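PDB 6SLN: RagA protein from Porphyromonas gingivalis, which probably takes up peptides across the outer membrane as a TonB-dependent receptor with a plug domain inside a beta-barrel. Local coordinates for residues G253-N258 with K265-A270. Sequence-based numbering, arbitrary orientation.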
# COMPACT_ATOMS: atom_id res chain seq x y z
N GLY A 253 -4.73 -53.75 0.54
CA GLY A 253 -3.31 -53.71 0.86
C GLY A 253 -2.78 -52.33 1.18
O GLY A 253 -1.57 -52.18 1.42
N PHE A 254 -3.65 -51.32 1.19
CA PHE A 254 -3.25 -49.95 1.44
C PHE A 254 -2.44 -49.81 2.71
O PHE A 254 -1.47 -49.05 2.75
CB PHE A 254 -4.49 -49.07 1.53
CG PHE A 254 -4.18 -47.63 1.51
CD1 PHE A 254 -3.41 -47.10 0.49
CD2 PHE A 254 -4.63 -46.80 2.53
CE1 PHE A 254 -3.11 -45.76 0.46
CE2 PHE A 254 -4.32 -45.44 2.51
CZ PHE A 254 -3.56 -44.92 1.47
N TRP A 255 -2.84 -50.50 3.77
CA TRP A 255 -2.22 -50.36 5.07
C TRP A 255 -1.12 -51.39 5.31
O TRP A 255 -0.62 -51.49 6.43
CB TRP A 255 -3.30 -50.45 6.16
CG TRP A 255 -4.38 -49.38 6.03
CD1 TRP A 255 -5.69 -49.57 5.70
CD2 TRP A 255 -4.23 -47.99 6.25
NE1 TRP A 255 -6.37 -48.37 5.69
CE2 TRP A 255 -5.49 -47.38 6.03
CE3 TRP A 255 -3.14 -47.18 6.60
CZ2 TRP A 255 -5.69 -46.01 6.15
CZ3 TRP A 255 -3.35 -45.81 6.72
CH2 TRP A 255 -4.61 -45.24 6.49
N GLY A 256 -0.72 -52.14 4.30
CA GLY A 256 0.34 -53.12 4.44
C GLY A 256 -0.16 -54.51 4.10
O GLY A 256 -1.33 -54.72 3.79
N ASN A 257 0.76 -55.45 4.16
CA ASN A 257 0.39 -56.85 3.99
C ASN A 257 0.16 -57.48 5.35
O ASN A 257 0.68 -57.01 6.37
CB ASN A 257 1.47 -57.61 3.21
CG ASN A 257 2.08 -56.77 2.10
OD1 ASN A 257 3.30 -56.69 1.97
ND2 ASN A 257 1.23 -56.14 1.29
N ASN A 258 -0.66 -58.53 5.37
CA ASN A 258 -0.99 -59.22 6.62
C ASN A 258 -1.55 -58.23 7.63
O ASN A 258 -1.15 -58.18 8.80
CB ASN A 258 0.23 -59.95 7.18
CG ASN A 258 0.68 -61.10 6.30
OD1 ASN A 258 1.23 -60.89 5.21
ND2 ASN A 258 0.45 -62.33 6.76
N LYS A 265 -7.04 -49.85 13.06
CA LYS A 265 -7.68 -48.98 14.04
C LYS A 265 -6.72 -48.62 15.16
O LYS A 265 -6.64 -47.45 15.57
CB LYS A 265 -8.94 -49.63 14.61
CG LYS A 265 -10.04 -49.89 13.61
CD LYS A 265 -11.09 -50.76 14.21
CE LYS A 265 -12.45 -50.50 13.61
NZ LYS A 265 -13.37 -51.61 14.02
N ASP A 266 -5.98 -49.61 15.67
CA ASP A 266 -4.99 -49.31 16.70
C ASP A 266 -4.02 -48.25 16.19
O ASP A 266 -3.78 -47.24 16.86
CB ASP A 266 -4.25 -50.58 17.11
CG ASP A 266 -5.13 -51.55 17.89
OD1 ASP A 266 -6.12 -51.11 18.52
OD2 ASP A 266 -4.84 -52.77 17.89
N MET A 267 -3.50 -48.43 14.97
CA MET A 267 -2.49 -47.52 14.45
C MET A 267 -3.05 -46.12 14.24
O MET A 267 -2.41 -45.13 14.63
CB MET A 267 -1.90 -48.10 13.16
CG MET A 267 -0.96 -47.15 12.44
SD MET A 267 -0.49 -47.76 10.81
CE MET A 267 -1.97 -47.39 9.86
N ILE A 268 -4.24 -46.01 13.65
CA ILE A 268 -4.82 -44.68 13.44
C ILE A 268 -5.23 -44.07 14.77
O ILE A 268 -5.00 -42.87 15.00
CB ILE A 268 -6.01 -44.74 12.46
CG1 ILE A 268 -5.55 -45.25 11.09
CG2 ILE A 268 -6.66 -43.36 12.32
CD1 ILE A 268 -6.67 -45.48 10.07
N LEU A 269 -5.82 -44.86 15.68
CA LEU A 269 -6.19 -44.31 16.98
C LEU A 269 -4.96 -43.84 17.75
O LEU A 269 -4.98 -42.78 18.37
CB LEU A 269 -6.98 -45.31 17.82
CG LEU A 269 -8.49 -45.26 17.58
CD1 LEU A 269 -9.13 -46.49 18.15
CD2 LEU A 269 -9.12 -44.04 18.17
N ALA A 270 -3.86 -44.61 17.69
CA ALA A 270 -2.67 -44.24 18.45
C ALA A 270 -2.03 -42.97 17.91
O ALA A 270 -1.49 -42.16 18.68
CB ALA A 270 -1.66 -45.38 18.43
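Trp255 meets helix 261-276 through two side-chain ends, Met267 CE and Ile268 CD1, which fall on different parts of its six-membered ring. Trp255 CE3 lies 3.5 Å from Met267 CE, and Trp255 CZ2 lies 4.1 Å from Ile268 CD1; both carbons approach the indole obliquely. The thioether leaves its backbone with CG anti to the N (chi1 173°) and bends only at chi3 (77°), a turn that sets the methyl CE close to the CE3 side. Ile268 reaches out through CG1, and its side chain crosses that of Trp255 at about a right angle. No hydrogen bond links the two segments, and 122 Å² of summed surface is buried, so the contact is apolar packing. Within 253-258, Phe254 CD2 sits 3.6 Å above the indole plane, over its centre. The indole is carried by a type I turn, Gly253 to Gly256, closed by Gly256 N to Gly253 O at 3.0 Å. Gly253, with positive phi, ends helix 242-252 in a Schellman motif. A weak bond from Trp255 NE1 to Gln249 OE1 ties the indole back to that helix, where Val250 also touches it. The loop residue Trp255 therefore bridges the end of helix 242-252 and helix 261-276, beside the chain of another protein.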